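Local coordinates for protein pectate lyase (Bacillus, PDB 3VMV) that probably cleaves polygalacturonate in pectin, working as a secreted family 1 polysaccharide lyase with pectate lyase activity, at residues I97-H103 / E124-K130; R160-T166 / L189-T195; E173-M179 / F201-N205. One frame throughout, in Å; residues are numbered along the deposited sequence.

Interaction 1. Residues I97-H103 / E124-K130. With SO4 (sulfate ion), chain B.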
loop_
_atom_site.group_PDB
_atom_site.type_symbol
_atom_site.label_atom_id
_atom_site.label_comp_id
_atom_site.label_asym_id
_atom_site.label_seq_id
_atom_site.Cartn_x
_atom_site.Cartn_y
_atom_site.Cartn_z
ATOM N N ILE A 97 -5.621 10.073 0.553
ATOM C CA ILE A 97 -4.379 10.832 0.701
ATOM C C ILE A 97 -3.468 10.624 -0.484
ATOM O O ILE A 97 -3.342 9.505 -0.973
ATOM C CB ILE A 97 -3.630 10.329 1.967
ATOM C CG1 ILE A 97 -4.508 10.583 3.194
ATOM C CG2 ILE A 97 -2.292 11.075 2.113
ATOM C CD1 ILE A 97 -3.961 9.910 4.522
ATOM N N ARG A 98 -2.830 11.694 -0.964
ATOM C CA ARG A 98 -1.837 11.576 -2.019
ATOM C C ARG A 98 -0.509 12.089 -1.520
ATOM O O ARG A 98 -0.421 13.206 -1.022
ATOM C CB ARG A 98 -2.235 12.296 -3.316
ATOM C CG ARG A 98 -1.203 12.131 -4.437
ATOM C CD ARG A 98 -1.709 12.741 -5.748
ATOM N NE ARG A 98 -1.873 14.182 -5.588
ATOM C CZ ARG A 98 -2.522 14.967 -6.465
ATOM N NH1 ARG A 98 -2.581 16.272 -6.241
ATOM N NH2 ARG A 98 -3.112 14.447 -7.536
ATOM N N LEU A 99 0.527 11.285 -1.694
ATOM C CA LEU A 99 1.882 11.739 -1.383
ATOM C C LEU A 99 2.604 12.053 -2.665
ATOM O O LEU A 99 2.776 11.155 -3.509
ATOM C CB LEU A 99 2.633 10.660 -0.601
ATOM C CG LEU A 99 2.008 10.069 0.681
ATOM C CD1 LEU A 99 3.064 9.136 1.353
ATOM C CD2 LEU A 99 1.463 11.057 1.648
ATOM N N SER A 100 3.074 13.280 -2.835
ATOM C CA SER A 100 3.723 13.680 -4.083
ATOM C C SER A 100 5.085 14.307 -3.763
ATOM O O SER A 100 5.163 15.298 -3.032
ATOM C CB SER A 100 2.815 14.672 -4.820
ATOM O OG SER A 100 3.509 15.306 -5.877
ATOM N N ASN A 101 6.139 13.694 -4.281
ATOM C CA ASN A 101 7.519 14.056 -3.932
ATOM C C ASN A 101 7.671 14.261 -2.423
ATOM O O ASN A 101 8.210 15.245 -1.932
ATOM C CB ASN A 101 8.005 15.272 -4.728
ATOM C CG ASN A 101 9.529 15.318 -4.844
ATOM O OD1 ASN A 101 10.234 14.388 -4.483
ATOM N ND2 ASN A 101 10.040 16.454 -5.385
ATOM N N ALA A 102 7.137 13.275 -1.714
ATOM C CA ALA A 102 7.052 13.300 -0.278
ATOM C C ALA A 102 8.079 12.347 0.315
ATOM O O ALA A 102 8.220 11.232 -0.176
ATOM C CB ALA A 102 5.626 12.903 0.132
ATOM N N HIS A 103 8.824 12.806 1.326
ATOM C CA HIS A 103 9.973 12.071 1.850
ATOM C C HIS A 103 9.904 11.939 3.340
ATOM O O HIS A 103 9.678 12.918 4.026
ATOM C CB HIS A 103 11.248 12.784 1.444
ATOM C CG HIS A 103 11.451 12.779 -0.033
ATOM N ND1 HIS A 103 10.736 13.600 -0.879
ATOM C CD2 HIS A 103 12.202 11.978 -0.823
ATOM C CE1 HIS A 103 11.074 13.335 -2.131
ATOM N NE2 HIS A 103 11.963 12.361 -2.123
ATOM N N GLU A 124 -2.322 7.231 -2.523
ATOM C CA GLU A 124 -1.523 7.252 -3.733
ATOM C C GLU A 124 -0.137 7.744 -3.402
ATOM O O GLU A 124 -0.003 8.838 -2.842
ATOM C CB GLU A 124 -2.162 8.155 -4.800
ATOM C CG GLU A 124 -1.147 8.390 -5.977
ATOM C CD GLU A 124 -1.724 8.849 -7.325
ATOM O OE1 GLU A 124 -2.292 8.021 -8.089
ATOM O OE2 GLU A 124 -1.550 10.043 -7.664
ATOM N N VAL A 125 0.900 6.969 -3.738
ATOM C CA VAL A 125 2.265 7.366 -3.429
ATOM C C VAL A 125 2.980 7.577 -4.768
ATOM O O VAL A 125 3.135 6.635 -5.527
ATOM C CB VAL A 125 2.976 6.276 -2.608
ATOM C CG1 VAL A 125 4.373 6.700 -2.269
ATOM C CG2 VAL A 125 2.183 5.902 -1.327
ATOM N N THR A 126 3.393 8.810 -5.081
ATOM C CA THR A 126 3.754 9.131 -6.447
ATOM C C THR A 126 4.782 10.233 -6.525
ATOM O O THR A 126 5.304 10.695 -5.498
ATOM C CB THR A 126 2.468 9.463 -7.256
ATOM O OG1 THR A 126 2.777 9.509 -8.651
ATOM C CG2 THR A 126 1.804 10.778 -6.793
ATOM N N ASP A 127 5.129 10.618 -7.752
ATOM C CA ASP A 127 6.048 11.722 -8.007
ATOM C C ASP A 127 7.313 11.655 -7.164
ATOM O O ASP A 127 7.656 12.625 -6.487
ATOM C CB ASP A 127 5.355 13.091 -7.792
ATOM C CG ASP A 127 4.071 13.246 -8.633
ATOM O OD1 ASP A 127 4.039 12.754 -9.781
ATOM O OD2 ASP A 127 3.098 13.838 -8.141
ATOM N N ASP A 128 7.994 10.521 -7.228
ATOM C CA ASP A 128 9.325 10.372 -6.662
ATOM C C ASP A 128 9.388 10.402 -5.146
ATOM O O ASP A 128 10.458 10.639 -4.586
ATOM C CB ASP A 128 10.276 11.411 -7.272
ATOM C CG ASP A 128 10.394 11.263 -8.782
ATOM O OD1 ASP A 128 11.289 10.516 -9.222
ATOM O OD2 ASP A 128 9.609 11.896 -9.520
ATOM N N SER A 129 8.263 10.081 -4.493
ATOM C CA SER A 129 8.246 9.987 -3.034
ATOM C C SER A 129 9.187 8.862 -2.589
ATOM O O SER A 129 9.354 7.858 -3.279
ATOM C CB SER A 129 6.843 9.662 -2.553
ATOM O OG SER A 129 5.984 10.777 -2.706
ATOM N N LYS A 130 9.788 9.026 -1.415
ATOM C CA LYS A 130 10.661 7.999 -0.871
ATOM C C LYS A 130 10.537 7.913 0.640
ATOM O O LYS A 130 10.242 8.926 1.314
ATOM C CB LYS A 130 12.114 8.297 -1.241
ATOM C CG LYS A 130 12.328 8.133 -2.760
ATOM C CD LYS A 130 13.791 8.199 -3.138
ATOM C CE LYS A 130 13.920 8.166 -4.652
ATOM N NZ LYS A 130 12.606 8.442 -5.311
HETATM S S SO4 B . -5.134 17.092 -9.061
HETATM O O1 SO4 B . -6.340 17.042 -8.247
HETATM O O2 SO4 B . -4.085 17.826 -8.387
HETATM O O3 SO4 B . -4.693 15.726 -9.336
HETATM O O4 SO4 B . -5.413 17.789 -10.305
#
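Ser-129 OG is gripped from two directions: it accepts the backbone N-H of Ala-102 across the contact at 2.9 Å, in a nearly straight bond (166°), and gives its own proton to Thr-126 O. That carbonyl also receives Ser-129 N, which closes a type I' turn from Thr-126 to Ser-129, and Asn-101 N adds a weak third bond. The hydroxyl thus ties the turn to the chain beside it where the register slips by one residue. A short bond of 2.7 Å, Ser-100 OG to Asp-127 OD2, uses the anti lone pair of the carboxylate and ties the turn to the neighbouring strand. Farther back, Arg-98 and Glu-124 run side by side, Arg-98 CD 3.3 Å from Glu-124 OE2 and their flat groups 21° apart, while Glu-124 OE1 forms a salt bridge with Lys-159. A bend at chi3 (64°) carries the guanidinium onward, where NH1 and NH2 donate to O2 and O3 of a sulfate, probably from the crystallisation liquor, at 3.0 and 2.7 Å, and form salt bridges with Asp-67 and Glu-119. A leucine here would probably leave both acids without this partner and the sulfate without two donors. Leu-99 and Val-125 touch on the other face, against Val-132 and Ile-134. Parallel pairing of strands on successive coils, with a tight turn where the chain leaves the strand, is characteristic of the pectate lyase parallel beta-helix.

Interaction 2. Residues R160-T166 / L189-T195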
loop_
_atom_site.group_PDB
_atom_site.type_symbol
_atom_site.label_atom_id
_atom_site.label_comp_id
_atom_site.label_asym_id
_atom_site.label_seq_id
_atom_site.Cartn_x
_atom_site.Cartn_y
_atom_site.Cartn_z
ATOM N N ARG A 160 5.371 6.273 -10.476
ATOM C CA ARG A 160 6.271 7.383 -10.820
ATOM C C ARG A 160 7.466 7.451 -9.863
ATOM O O ARG A 160 7.725 8.464 -9.209
ATOM C CB ARG A 160 5.497 8.713 -10.888
ATOM C CG ARG A 160 4.457 8.670 -12.033
ATOM C CD ARG A 160 3.796 10.017 -12.219
ATOM N NE ARG A 160 3.030 9.999 -13.469
ATOM C CZ ARG A 160 3.503 10.323 -14.672
ATOM N NH1 ARG A 160 4.761 10.721 -14.831
ATOM N NH2 ARG A 160 2.703 10.244 -15.728
ATOM N N ASN A 161 8.208 6.350 -9.826
ATOM C CA ASN A 161 9.496 6.301 -9.139
ATOM C C ASN A 161 9.467 6.412 -7.617
ATOM O O ASN A 161 10.500 6.679 -7.016
ATOM C CB ASN A 161 10.422 7.360 -9.721
ATOM C CG ASN A 161 10.634 7.142 -11.176
ATOM O OD1 ASN A 161 11.226 6.138 -11.577
ATOM N ND2 ASN A 161 10.102 8.045 -11.988
ATOM N N ALA A 162 8.321 6.114 -7.008
ATOM C CA ALA A 162 8.230 5.983 -5.555
ATOM C C ALA A 162 9.162 4.846 -5.145
ATOM O O ALA A 162 9.227 3.825 -5.825
ATOM C CB ALA A 162 6.779 5.633 -5.149
ATOM N N GLU A 163 9.867 4.990 -4.023
ATOM C CA GLU A 163 10.910 4.019 -3.680
ATOM C C GLU A 163 11.057 3.970 -2.179
ATOM O O GLU A 163 10.887 5.000 -1.503
ATOM C CB GLU A 163 12.265 4.457 -4.278
ATOM C CG GLU A 163 13.336 3.388 -4.301
ATOM C CD GLU A 163 14.522 3.822 -5.180
ATOM O OE1 GLU A 163 14.563 5.008 -5.549
ATOM O OE2 GLU A 163 15.399 3.001 -5.499
ATOM N N TYR A 164 11.450 2.797 -1.661
ATOM C CA TYR A 164 11.748 2.607 -0.235
ATOM C C TYR A 164 10.474 2.742 0.585
ATOM O O TYR A 164 10.316 3.668 1.392
ATOM C CB TYR A 164 12.874 3.570 0.281
ATOM C CG TYR A 164 14.213 3.366 -0.399
ATOM C CD1 TYR A 164 14.977 2.249 -0.138
ATOM C CD2 TYR A 164 14.702 4.316 -1.303
ATOM C CE1 TYR A 164 16.192 2.056 -0.780
ATOM C CE2 TYR A 164 15.915 4.143 -1.930
ATOM C CZ TYR A 164 16.640 3.011 -1.658
ATOM O OH TYR A 164 17.846 2.817 -2.278
ATOM N N ILE A 165 9.545 1.812 0.369
ATOM C CA ILE A 165 8.197 1.923 0.919
ATOM C C ILE A 165 7.894 0.629 1.660
ATOM O O ILE A 165 8.201 -0.453 1.131
ATOM C CB ILE A 165 7.198 2.113 -0.212
ATOM C CG1 ILE A 165 7.670 3.266 -1.107
ATOM C CG2 ILE A 165 5.769 2.327 0.356
ATOM C CD1 ILE A 165 6.805 3.565 -2.273
ATOM N N THR A 166 7.348 0.736 2.877
ATOM C CA THR A 166 6.900 -0.449 3.619
ATOM C C THR A 166 5.437 -0.319 3.950
ATOM O O THR A 166 5.024 0.703 4.493
ATOM C CB THR A 166 7.701 -0.630 4.893
ATOM O OG1 THR A 166 9.041 -1.006 4.564
ATOM C CG2 THR A 166 7.119 -1.760 5.761
ATOM N N LEU A 189 9.561 5.162 -15.264
ATOM C CA LEU A 189 8.656 5.738 -14.266
ATOM C C LEU A 189 8.331 4.715 -13.182
ATOM O O LEU A 189 7.539 5.004 -12.292
ATOM C CB LEU A 189 7.327 6.118 -14.907
ATOM C CG LEU A 189 7.465 7.294 -15.875
ATOM C CD1 LEU A 189 6.077 7.550 -16.418
ATOM C CD2 LEU A 189 8.013 8.497 -15.110
ATOM N N ALA A 190 8.908 3.522 -13.250
ATOM C CA ALA A 190 8.533 2.474 -12.273
ATOM C C ALA A 190 9.004 2.784 -10.857
ATOM O O ALA A 190 10.153 3.170 -10.637
ATOM C CB ALA A 190 9.132 1.155 -12.715
ATOM N N PRO A 191 8.141 2.540 -9.873
ATOM C CA PRO A 191 8.618 2.463 -8.496
ATOM C C PRO A 191 9.615 1.307 -8.351
ATOM O O PRO A 191 9.760 0.443 -9.233
ATOM C CB PRO A 191 7.346 2.120 -7.706
ATOM C CG PRO A 191 6.180 2.594 -8.610
ATOM C CD PRO A 191 6.712 2.216 -9.993
ATOM N N ASP A 192 10.233 1.245 -7.164
ATOM C CA ASP A 192 11.101 0.132 -6.810
ATOM C C ASP A 192 11.188 0.029 -5.306
ATOM O O ASP A 192 10.947 1.006 -4.603
ATOM C CB ASP A 192 12.498 0.374 -7.356
ATOM C CG ASP A 192 13.341 -0.893 -7.448
ATOM O OD1 ASP A 192 14.594 -0.786 -7.534
ATOM O OD2 ASP A 192 12.809 -2.019 -7.464
ATOM N N LYS A 193 11.568 -1.155 -4.816
ATOM C CA LYS A 193 11.958 -1.349 -3.415
ATOM C C LYS A 193 10.767 -1.143 -2.439
ATOM O O LYS A 193 10.681 -0.166 -1.640
ATOM C CB LYS A 193 13.192 -0.518 -3.057
ATOM C CG LYS A 193 14.401 -0.862 -3.936
ATOM C CD LYS A 193 15.578 -0.039 -3.439
ATOM C CE LYS A 193 16.718 -0.053 -4.430
ATOM N NZ LYS A 193 16.358 0.697 -5.668
ATOM N N ILE A 194 9.815 -2.069 -2.559
ATOM C CA ILE A 194 8.592 -2.074 -1.725
ATOM C C ILE A 194 8.529 -3.369 -0.901
ATOM O O ILE A 194 8.695 -4.450 -1.455
ATOM C CB ILE A 194 7.339 -2.065 -2.630
ATOM C CG1 ILE A 194 7.538 -1.175 -3.870
ATOM C CG2 ILE A 194 6.048 -1.752 -1.847
ATOM C CD1 ILE A 194 7.670 0.338 -3.533
ATOM N N THR A 195 8.222 -3.248 0.385
ATOM C CA THR A 195 7.985 -4.397 1.261
ATOM C C THR A 195 6.525 -4.386 1.681
ATOM O O THR A 195 6.021 -3.348 2.144
ATOM C CB THR A 195 8.830 -4.212 2.540
ATOM O OG1 THR A 195 10.212 -4.165 2.186
ATOM C CG2 THR A 195 8.590 -5.364 3.550
HETATM O O HOH W 1 15.805 1.700 -7.966
#
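Tyr-164 and Lys-193 lie side by side in the same unusual backbone conformation, left-handed at both positions (phi 67° and 66°), and the chain turns a corner at Tyr-164. The lysine stretches along the tyrosine, its CD 3.4 Å from ring atom CE1, and a turn at its last torsion (chi4 69°) brings the ammonium round to two carboxylates. NZ forms salt bridges with Glu-163 OE2 at a short 2.5 Å and Asp-192 OD1 at 3.0 Å, the latter from above the carboxylate plane, making a network of three charged residues. The ammonium probably offsets the repulsion between the two acids, and a water that donates to both oxygens bridges them. Asp-192 keeps its other oxygen on the backbone N of Asp-215. On the opposite face Ile-165 and Ile-194 run alongside one another, with their CD1 atoms 3.6 Å apart. Parallel backbone bonds fasten the pair: Ile-165 N to Lys-193 O at 3.0 Å and Thr-195 N to Ile-165 O at 2.9 Å. The two isoleucines pack on Met-158 of strand 156-158, and Ile-194 also on Val-181 of strand 177-181. Strand 165-175 lies between strand 132-135 and strand 192-197, and the latter pairs in turn with strand 215-219.

Interaction 3. Residues E173-M179 / F201-N205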
loop_
_atom_site.group_PDB
_atom_site.type_symbol
_atom_site.label_atom_id
_atom_site.label_comp_id
_atom_site.label_asym_id
_atom_site.label_seq_id
_atom_site.Cartn_x
_atom_site.Cartn_y
_atom_site.Cartn_z
ATOM N N GLU A 173 -9.605 -4.809 2.391
ATOM C CA GLU A 173 -10.749 -5.683 2.313
ATOM C C GLU A 173 -11.783 -5.104 1.388
ATOM O O GLU A 173 -11.865 -3.897 1.197
ATOM C CB GLU A 173 -11.394 -5.839 3.685
ATOM C CG GLU A 173 -10.441 -6.334 4.778
ATOM C CD GLU A 173 -11.176 -6.795 6.046
ATOM O OE1 GLU A 173 -10.967 -6.183 7.118
ATOM O OE2 GLU A 173 -11.953 -7.788 5.989
ATOM N N ASN A 174 -12.593 -5.996 0.842
ATOM C CA ASN A 174 -13.834 -5.609 0.159
ATOM C C ASN A 174 -13.590 -4.602 -0.932
ATOM O O ASN A 174 -14.073 -3.454 -0.853
ATOM C CB ASN A 174 -14.877 -5.077 1.167
ATOM C CG ASN A 174 -15.090 -6.031 2.337
ATOM O OD1 ASN A 174 -15.029 -7.237 2.184
ATOM N ND2 ASN A 174 -15.380 -5.471 3.512
ATOM N N HIS A 175 -12.860 -5.024 -1.949
ATOM C CA HIS A 175 -12.446 -4.068 -2.970
ATOM C C HIS A 175 -12.107 -4.812 -4.249
ATOM O O HIS A 175 -11.695 -5.949 -4.216
ATOM C CB HIS A 175 -11.207 -3.334 -2.454
ATOM C CG HIS A 175 -10.868 -2.107 -3.229
ATOM N ND1 HIS A 175 -9.929 -2.070 -4.234
ATOM C CD2 HIS A 175 -11.359 -0.851 -3.120
ATOM C CE1 HIS A 175 -9.863 -0.836 -4.713
ATOM N NE2 HIS A 175 -10.746 -0.093 -4.075
ATOM N N TRP A 176 -12.220 -4.144 -5.392
ATOM C CA TRP A 176 -11.859 -4.744 -6.646
ATOM C C TRP A 176 -10.349 -4.597 -6.954
ATOM O O TRP A 176 -9.641 -5.606 -6.899
ATOM C CB TRP A 176 -12.669 -4.127 -7.796
ATOM C CG TRP A 176 -14.131 -4.507 -7.854
ATOM C CD1 TRP A 176 -15.174 -3.929 -7.171
ATOM C CD2 TRP A 176 -14.711 -5.484 -8.705
ATOM N NE1 TRP A 176 -16.365 -4.519 -7.542
ATOM C CE2 TRP A 176 -16.107 -5.480 -8.477
ATOM C CE3 TRP A 176 -14.176 -6.398 -9.627
ATOM C CZ2 TRP A 176 -16.981 -6.344 -9.151
ATOM C CZ3 TRP A 176 -15.045 -7.248 -10.306
ATOM C CH2 TRP A 176 -16.441 -7.198 -10.065
ATOM N N LYS A 177 -9.874 -3.377 -7.253
ATOM C CA LYS A 177 -8.507 -3.169 -7.768
ATOM C C LYS A 177 -7.579 -2.739 -6.632
ATOM O O LYS A 177 -7.418 -1.548 -6.340
ATOM C CB LYS A 177 -8.488 -2.130 -8.898
ATOM C CG LYS A 177 -9.492 -2.402 -10.013
ATOM C CD LYS A 177 -9.439 -1.268 -11.087
ATOM C CE LYS A 177 -9.880 0.086 -10.527
ATOM N NZ LYS A 177 -9.862 1.084 -11.673
ATOM N N THR A 178 -6.970 -3.714 -5.962
ATOM C CA THR A 178 -6.439 -3.426 -4.617
ATOM C C THR A 178 -5.185 -2.533 -4.572
ATOM O O THR A 178 -5.218 -1.475 -3.927
ATOM C CB THR A 178 -6.195 -4.730 -3.854
ATOM O OG1 THR A 178 -7.310 -5.618 -4.045
ATOM C CG2 THR A 178 -6.086 -4.487 -2.340
ATOM N N MET A 179 -4.106 -2.939 -5.244
ATOM C CA MET A 179 -2.823 -2.249 -5.124
ATOM C C MET A 179 -2.064 -2.279 -6.419
ATOM O O MET A 179 -1.925 -3.337 -7.058
ATOM C CB MET A 179 -1.946 -2.961 -4.099
ATOM C CG MET A 179 -2.502 -2.920 -2.710
ATOM S SD MET A 179 -1.390 -3.643 -1.473
ATOM C CE MET A 179 -1.137 -5.306 -2.097
ATOM N N PHE A 201 -5.226 -9.393 3.427
ATOM C CA PHE A 201 -5.792 -9.096 2.101
ATOM C C PHE A 201 -7.020 -9.965 1.949
ATOM O O PHE A 201 -6.892 -11.157 1.712
ATOM C CB PHE A 201 -4.766 -9.452 1.024
ATOM C CG PHE A 201 -3.460 -8.657 1.105
ATOM C CD1 PHE A 201 -3.433 -7.267 0.941
ATOM C CD2 PHE A 201 -2.245 -9.312 1.270
ATOM C CE1 PHE A 201 -2.211 -6.574 0.982
ATOM C CE2 PHE A 201 -1.023 -8.647 1.253
ATOM C CZ PHE A 201 -1.001 -7.253 1.137
ATOM N N ASN A 202 -8.228 -9.418 2.071
ATOM C CA ASN A 202 -9.409 -10.271 2.215
ATOM C C ASN A 202 -10.592 -9.764 1.365
ATOM O O ASN A 202 -10.936 -8.590 1.408
ATOM C CB ASN A 202 -9.811 -10.285 3.701
ATOM C CG ASN A 202 -11.103 -11.005 3.935
ATOM O OD1 ASN A 202 -11.228 -12.184 3.605
ATOM N ND2 ASN A 202 -12.057 -10.320 4.548
ATOM N N ASN A 203 -11.228 -10.683 0.649
ATOM C CA ASN A 203 -12.415 -10.356 -0.168
ATOM C C ASN A 203 -12.105 -9.265 -1.201
ATOM O O ASN A 203 -12.699 -8.163 -1.199
ATOM C CB ASN A 203 -13.636 -10.018 0.670
ATOM C CG ASN A 203 -14.881 -9.921 -0.176
ATOM O OD1 ASN A 203 -15.123 -10.767 -1.043
ATOM N ND2 ASN A 203 -15.695 -8.916 0.090
ATOM N N LEU A 204 -11.159 -9.609 -2.089
ATOM C CA LEU A 204 -10.631 -8.694 -3.102
ATOM C C LEU A 204 -10.786 -9.349 -4.432
ATOM O O LEU A 204 -10.815 -10.580 -4.518
ATOM C CB LEU A 204 -9.137 -8.388 -2.862
ATOM C CG LEU A 204 -8.842 -7.892 -1.438
ATOM C CD1 LEU A 204 -7.326 -7.922 -1.257
ATOM C CD2 LEU A 204 -9.408 -6.483 -1.195
ATOM N N ASN A 205 -10.847 -8.560 -5.514
ATOM C CA ASN A 205 -10.859 -9.205 -6.826
ATOM C C ASN A 205 -9.461 -9.457 -7.406
ATOM O O ASN A 205 -9.146 -10.552 -7.884
ATOM C CB ASN A 205 -11.693 -8.399 -7.829
ATOM C CG ASN A 205 -11.928 -9.168 -9.120
ATOM O OD1 ASN A 205 -11.543 -8.719 -10.219
ATOM N ND2 ASN A 205 -12.512 -10.310 -8.996
#
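Asn-174 OD1 accepts a hydrogen bond from Asn-203 ND2 at 2.8 Å, almost straight at 174°. The donor keeps the acceptor in its own amide plane, yet the two amides are turned 69° against each other, so they cross rather than stack flat. One residue earlier in each segment a second polar pair repeats the pattern, with Asn-202 ND2 reaching Glu-173 OE2 at 2.9 Å on the anti side of the carboxylate and somewhat out of its plane. Backbone bonds accompany these pairs: Asn-174 N to Asn-202 O, His-175 N to Asn-203 O and Asn-205 N to His-175 O. Leu-204 lies against Thr-178 and His-175, its CB 3.5 Å from Thr-178 OG1 and its CD2 3.8 Å from His-175 CB. These segments are matching corners of two successive coils of a parallel beta-helix: Asn-174 and Asn-203 both take up left-handed backbone conformations where the chain changes face, at equivalent corner positions. Farther along, Asn-205 CB rests against Trp-176, 3.7 Å from ring atom CE3. At the other end a bend at chi3 (-57°) brings the methyl of Met-179 to the Phe-201 ring, CE to CE1 at 3.5 Å, in a Met-aromatic contact that approaches obliquely. Outside these contacts, Asn-203 ND2 also bonds to Phe-143 O, Trp-176 NE1 is fixed by Pro-144 O and its ring meets Phe-143 edge-to-face. Thr-178 OG1 is anchored on Ser-206 O, and the Phe-201 ring also meets those of Phe-172 and Phe-223.

All three contacts join neighbouring coils of one parallel beta-helix. Interactions 1 and 2 have centres 10 Å apart and touch directly: Asp-128 N lies 2.9 Å from Arg-160 O and Ser-129 O 3.0 Å from Glu-163 N, both probable hydrogen bonds, so four chain segments follow one another along the helix. Interaction 3 is on the other side of the chain's centre, about 21 Å from interaction 2 between centres, yet both use strand 165-175. Interaction 1 closes before either of the others opens, whereas the segments of 2 and 3 alternate. Interactions 2 and 3 thus tie the same pair of coils together at two places around their circumference.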